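Local coordinates for 3-hydroxyacyl-thioester dehydratase X (Mycobacterium tuberculosis, PDB 4OOB), which catalyses the reversible dehydration of (3R)-3-hydroxyacyl-CoA thioesters to trans-2-enoyl-CoA, accepting a broad range of chain lengths with a preference for C8 to C12, at residues 97-109 and 120-134. Sequence-based numbering, arbitrary orientation.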
loop_
_atom_site.group_PDB
_atom_site.type_symbol
_atom_site.label_atom_id
_atom_site.label_comp_id
_atom_site.label_asym_id
_atom_site.label_seq_id
_atom_site.Cartn_x
_atom_site.Cartn_y
_atom_site.Cartn_z
ATOM N N ARG A 97 -2.305 18.282 6.163
ATOM C CA ARG A 97 -2.401 18.665 7.558
ATOM C C ARG A 97 -1.216 18.149 8.361
ATOM O O ARG A 97 -0.466 17.225 7.936
ATOM C CB ARG A 97 -3.746 18.246 8.175
ATOM C CG ARG A 97 -3.976 16.760 8.435
ATOM C CD ARG A 97 -4.462 16.101 7.176
ATOM N NE ARG A 97 -4.852 14.706 7.308
ATOM C CZ ARG A 97 -4.834 13.828 6.305
ATOM N NH1 ARG A 97 -4.429 14.119 5.047
ATOM N NH2 ARG A 97 -5.189 12.621 6.570
ATOM N N GLU A 98 -1.083 18.773 9.524
ATOM C CA GLU A 98 0.040 18.617 10.391
ATOM C C GLU A 98 -0.130 17.388 11.219
ATOM O O GLU A 98 -1.216 17.005 11.537
ATOM C CB GLU A 98 0.193 19.842 11.299
ATOM C CG GLU A 98 1.075 20.964 10.751
ATOM C CD GLU A 98 1.424 21.979 11.834
ATOM O OE1 GLU A 98 0.652 22.145 12.758
ATOM O OE2 GLU A 98 2.482 22.625 11.764
ATOM N N HIS A 99 0.968 16.755 11.536
ATOM C CA HIS A 99 1.010 15.589 12.376
ATOM C C HIS A 99 2.280 15.824 13.225
ATOM O O HIS A 99 3.069 16.697 12.937
ATOM C CB HIS A 99 1.063 14.352 11.495
ATOM C CG HIS A 99 1.269 13.073 12.231
ATOM N ND1 HIS A 99 0.275 12.124 12.365
ATOM C CD2 HIS A 99 2.356 12.560 12.845
ATOM C CE1 HIS A 99 0.732 11.084 13.039
ATOM N NE2 HIS A 99 1.994 11.329 13.350
ATOM N N ARG A 100 2.416 15.100 14.304
ATOM C CA ARG A 100 3.540 15.218 15.194
ATOM C C ARG A 100 4.929 14.978 14.495
ATOM O O ARG A 100 5.975 15.531 14.917
ATOM C CB ARG A 100 3.322 14.199 16.305
ATOM C CG ARG A 100 4.373 14.202 17.407
ATOM C CD ARG A 100 4.026 13.130 18.430
ATOM N NE ARG A 100 5.117 12.912 19.364
ATOM C CZ ARG A 100 6.070 12.000 19.240
ATOM N NH1 ARG A 100 6.112 11.138 18.213
ATOM N NH2 ARG A 100 7.001 11.961 20.171
ATOM N N ARG A 101 4.913 14.157 13.446
ATOM C CA ARG A 101 6.093 13.652 12.821
ATOM C C ARG A 101 6.180 14.115 11.396
ATOM O O ARG A 101 7.116 13.763 10.686
ATOM C CB ARG A 101 6.132 12.121 12.951
ATOM C CG ARG A 101 6.649 11.729 14.326
ATOM C CD ARG A 101 6.427 10.299 14.729
ATOM N NE ARG A 101 6.762 9.364 13.694
ATOM C CZ ARG A 101 5.941 8.438 13.188
ATOM N NH1 ARG A 101 4.704 8.277 13.650
ATOM N NH2 ARG A 101 6.394 7.629 12.226
ATOM N N GLY A 102 5.211 14.919 10.981
ATOM C CA GLY A 102 5.293 15.599 9.693
ATOM C C GLY A 102 3.973 16.071 9.142
ATOM O O GLY A 102 3.045 16.375 9.904
ATOM N N LEU A 103 3.892 16.084 7.820
ATOM C CA LEU A 103 2.781 16.623 7.080
ATOM C C LEU A 103 2.149 15.465 6.284
ATOM O O LEU A 103 2.809 14.794 5.498
ATOM C CB LEU A 103 3.264 17.738 6.166
ATOM C CG LEU A 103 2.933 19.234 6.354
ATOM C CD1 LEU A 103 2.511 19.669 7.761
ATOM C CD2 LEU A 103 4.034 20.134 5.825
ATOM N N LEU A 104 0.862 15.249 6.533
ATOM C CA LEU A 104 0.097 14.248 5.857
ATOM C C LEU A 104 -0.543 14.939 4.670
ATOM O O LEU A 104 -1.003 16.084 4.782
ATOM C CB LEU A 104 -1.024 13.656 6.754
ATOM C CG LEU A 104 -0.619 13.066 8.100
ATOM C CD1 LEU A 104 -1.818 12.956 9.048
ATOM C CD2 LEU A 104 -0.016 11.669 7.908
ATOM N N VAL A 105 -0.623 14.197 3.573
ATOM C CA VAL A 105 -1.401 14.603 2.416
ATOM C C VAL A 105 -2.145 13.401 1.863
ATOM O O VAL A 105 -1.636 12.276 1.899
ATOM C CB VAL A 105 -0.502 15.179 1.323
ATOM C CG1 VAL A 105 0.530 14.133 0.869
ATOM C CG2 VAL A 105 -1.352 15.641 0.162
ATOM N N ASP A 106 -3.323 13.634 1.320
ATOM C CA ASP A 106 -4.081 12.594 0.689
ATOM C C ASP A 106 -3.903 12.625 -0.816
ATOM O O ASP A 106 -4.011 13.674 -1.453
ATOM C CB ASP A 106 -5.560 12.750 0.994
ATOM C CG ASP A 106 -5.941 12.426 2.438
ATOM O OD1 ASP A 106 -5.185 11.801 3.242
ATOM O OD2 ASP A 106 -7.065 12.836 2.760
ATOM N N LEU A 107 -3.666 11.443 -1.395
ATOM C CA LEU A 107 -3.519 11.275 -2.865
ATOM C C LEU A 107 -4.659 10.418 -3.348
ATOM O O LEU A 107 -4.764 9.279 -2.954
ATOM C CB LEU A 107 -2.204 10.596 -3.174
ATOM C CG LEU A 107 -0.926 11.439 -3.288
ATOM C CD1 LEU A 107 -1.106 12.861 -2.876
ATOM C CD2 LEU A 107 0.244 10.822 -2.549
ATOM N N VAL A 108 -5.556 11.009 -4.138
ATOM C CA VAL A 108 -6.870 10.420 -4.387
ATOM C C VAL A 108 -6.828 10.037 -5.859
ATOM O O VAL A 108 -6.580 10.891 -6.724
ATOM C CB VAL A 108 -7.970 11.448 -4.039
ATOM C CG1 VAL A 108 -9.361 10.942 -4.332
ATOM C CG2 VAL A 108 -7.869 11.859 -2.561
ATOM N N THR A 109 -6.984 8.745 -6.132
ATOM C CA THR A 109 -6.870 8.223 -7.477
ATOM C C THR A 109 -8.175 7.532 -7.940
ATOM O O THR A 109 -8.785 6.717 -7.206
ATOM C CB THR A 109 -5.665 7.269 -7.587
ATOM O OG1 THR A 109 -4.484 7.998 -7.308
ATOM C CG2 THR A 109 -5.487 6.718 -8.961
ATOM N N HIS A 120 -11.138 3.059 -6.951
ATOM C CA HIS A 120 -10.901 4.340 -6.323
ATOM C C HIS A 120 -9.964 4.163 -5.128
ATOM O O HIS A 120 -10.144 3.242 -4.328
ATOM C CB HIS A 120 -12.264 4.906 -5.844
ATOM C CG HIS A 120 -12.163 6.226 -5.152
ATOM N ND1 HIS A 120 -12.227 7.438 -5.818
ATOM C CD2 HIS A 120 -12.022 6.525 -3.848
ATOM C CE1 HIS A 120 -12.089 8.421 -4.946
ATOM N NE2 HIS A 120 -11.959 7.889 -3.745
ATOM N N GLN A 121 -9.030 5.083 -4.950
ATOM C CA GLN A 121 -8.125 5.010 -3.816
ATOM C C GLN A 121 -7.800 6.358 -3.124
ATOM O O GLN A 121 -7.600 7.350 -3.775
ATOM C CB GLN A 121 -6.853 4.353 -4.265
ATOM C CG GLN A 121 -5.736 4.360 -3.257
ATOM C CD GLN A 121 -4.524 3.655 -3.823
ATOM O OE1 GLN A 121 -4.258 2.534 -3.448
ATOM N NE2 GLN A 121 -3.825 4.283 -4.780
ATOM N N VAL A 122 -7.748 6.314 -1.786
ATOM C CA VAL A 122 -7.212 7.358 -0.934
ATOM C C VAL A 122 -5.980 6.772 -0.191
ATOM O O VAL A 122 -6.054 5.790 0.569
ATOM C CB VAL A 122 -8.225 7.915 0.073
ATOM C CG1 VAL A 122 -7.682 9.191 0.720
ATOM C CG2 VAL A 122 -9.605 8.219 -0.584
ATOM N N THR A 123 -4.842 7.371 -0.505
ATOM C CA THR A 123 -3.585 6.991 0.009
ATOM C C THR A 123 -3.137 8.205 0.799
ATOM O O THR A 123 -3.129 9.328 0.277
ATOM C CB THR A 123 -2.567 6.811 -1.138
ATOM O OG1 THR A 123 -2.911 5.649 -1.904
ATOM C CG2 THR A 123 -1.103 6.740 -0.595
ATOM N N THR A 124 -2.695 7.972 2.009
ATOM C CA THR A 124 -2.199 9.021 2.809
ATOM C C THR A 124 -0.751 8.725 3.099
ATOM O O THR A 124 -0.415 7.697 3.675
ATOM C CB THR A 124 -3.052 9.100 4.089
ATOM O OG1 THR A 124 -4.373 9.451 3.700
ATOM C CG2 THR A 124 -2.583 10.142 5.010
ATOM N N PHE A 125 0.095 9.648 2.684
ATOM C CA PHE A 125 1.503 9.646 3.022
ATOM C C PHE A 125 1.823 10.733 4.061
ATOM O O PHE A 125 1.235 11.829 4.048
ATOM C CB PHE A 125 2.357 9.839 1.756
ATOM C CG PHE A 125 2.641 8.570 1.027
ATOM C CD1 PHE A 125 3.485 7.624 1.574
ATOM C CD2 PHE A 125 2.103 8.326 -0.213
ATOM C CE1 PHE A 125 3.771 6.445 0.895
ATOM C CE2 PHE A 125 2.362 7.141 -0.877
ATOM C CZ PHE A 125 3.174 6.192 -0.317
ATOM N N LEU A 126 2.698 10.359 4.992
ATOM C CA LEU A 126 3.336 11.255 5.974
ATOM C C LEU A 126 4.725 11.600 5.433
ATOM O O LEU A 126 5.590 10.704 5.219
ATOM C CB LEU A 126 3.485 10.587 7.361
ATOM C CG LEU A 126 4.179 11.425 8.469
ATOM C CD1 LEU A 126 3.304 12.564 8.960
ATOM C CD2 LEU A 126 4.594 10.578 9.641
ATOM N N HIS A 127 4.900 12.878 5.124
ATOM C CA HIS A 127 6.195 13.399 4.753
ATOM C C HIS A 127 6.894 13.962 5.967
ATOM O O HIS A 127 6.537 15.017 6.479
ATOM C CB HIS A 127 6.022 14.440 3.680
ATOM C CG HIS A 127 5.442 13.877 2.419
ATOM N ND1 HIS A 127 6.142 13.012 1.602
ATOM C CD2 HIS A 127 4.236 14.050 1.835
ATOM C CE1 HIS A 127 5.395 12.682 0.569
ATOM N NE2 HIS A 127 4.232 13.290 0.690
ATOM N N GLN A 128 7.905 13.262 6.426
ATOM C CA GLN A 128 8.532 13.627 7.680
ATOM C C GLN A 128 9.145 15.025 7.655
ATOM O O GLN A 128 9.738 15.487 6.633
ATOM C CB GLN A 128 9.614 12.627 8.072
ATOM C CG GLN A 128 9.292 11.161 7.904
ATOM C CD GLN A 128 10.226 10.264 8.710
ATOM O OE1 GLN A 128 10.779 9.268 8.201
ATOM N NE2 GLN A 128 10.450 10.640 9.942
ATOM N N GLN A 129 9.059 15.660 8.826
ATOM C CA GLN A 129 9.555 17.031 9.101
ATOM C C GLN A 129 9.006 17.462 10.453
ATOM O O GLN A 129 7.983 16.923 10.912
ATOM C CB GLN A 129 9.080 18.045 8.032
ATOM C CG GLN A 129 7.574 18.152 7.923
ATOM C CD GLN A 129 7.104 18.571 6.552
ATOM O OE1 GLN A 129 6.987 19.724 6.274
ATOM N NE2 GLN A 129 6.782 17.608 5.710
ATOM N N ARG A 130 9.629 18.459 11.064
ATOM C CA ARG A 130 9.072 19.083 12.290
ATOM C C ARG A 130 7.838 19.887 11.951
ATOM O O ARG A 130 7.829 20.594 10.965
ATOM C CB ARG A 130 10.067 20.051 12.975
ATOM C CG ARG A 130 9.935 20.030 14.478
ATOM C CD ARG A 130 10.769 21.072 15.223
ATOM N NE ARG A 130 9.991 22.261 15.093
ATOM C CZ ARG A 130 9.164 22.768 15.975
ATOM N NH1 ARG A 130 9.072 22.336 17.214
ATOM N NH2 ARG A 130 8.444 23.761 15.575
ATOM N N THR A 131 6.825 19.822 12.797
ATOM C CA THR A 131 5.655 20.702 12.703
ATOM C C THR A 131 5.384 21.341 14.074
ATOM O O THR A 131 5.955 20.920 15.075
ATOM C CB THR A 131 4.406 19.890 12.325
ATOM O OG1 THR A 131 3.953 19.124 13.459
ATOM C CG2 THR A 131 4.701 18.942 11.143
ATOM N N SER A 132 4.444 22.279 14.127
ATOM C CA SER A 132 3.965 22.825 15.404
ATOM C C SER A 132 3.301 21.796 16.327
ATOM O O SER A 132 2.853 22.173 17.383
ATOM C CB SER A 132 2.916 23.901 15.143
ATOM O OG SER A 132 1.659 23.284 14.829
ATOM N N LEU A 133 3.169 20.530 15.920
ATOM C CA LEU A 133 2.594 19.491 16.771
ATOM C C LEU A 133 3.707 18.584 17.302
ATOM O O LEU A 133 3.432 17.631 18.018
ATOM C CB LEU A 133 1.559 18.649 15.966
ATOM C CG LEU A 133 0.049 18.817 16.083
ATOM C CD1 LEU A 133 -0.367 20.276 16.260
ATOM C CD2 LEU A 133 -0.695 18.193 14.895
ATOM N N SER A 134 4.958 18.880 16.955
ATOM C CA SER A 134 6.054 17.981 17.256
ATOM C C SER A 134 6.443 17.987 18.745
ATOM O O SER A 134 6.950 16.980 19.269
ATOM C CB SER A 134 7.264 18.276 16.361
ATOM O OG SER A 134 6.971 18.021 14.977
#
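D106 OD1 is gripped from both faces of its carboxylate plane: T124 OG1 donates across the strands at 2.5 Å, and R97 NH1 comes from the opposite face at 3.0 Å as a salt bridge. T124 turns its hydroxyl to the acid by setting OG1 beside its own backbone N (chi1 -64°), while L104 CB lies over one face of the R97 guanidinium. N95 is a second partner of both charges, taking an NH1 hydrogen of R97 through its carbonyl and giving its side-chain amide to D106 OD2. These strands, 102-109 and 120-128, form an antiparallel hairpin within the long curved sheet of the hotdog fold, joined by paired backbone hydrogen bonds such as L107 N to T123 O (2.7 Å). L107 and T123 point together to the side where helix 43-57 packs; there L107 CD2 meets the F125 ring at its edge. On the side of D106, L126 CD1 packs on L104 CD2 at 3.6 Å and also touches H99 CB. Beyond Q128 the chain passes alongside the turn that joins strands 86-99 and 102-113. T131 OG1 donates to H99 O at 2.6 Å and accepts from L133 N, closing an ST turn. At the same bend S132 OG donates to E98 OE1 at 2.6 Å on the syn side, and S132 N to E98 OE2 at 3.1 Å from above the carboxylate plane.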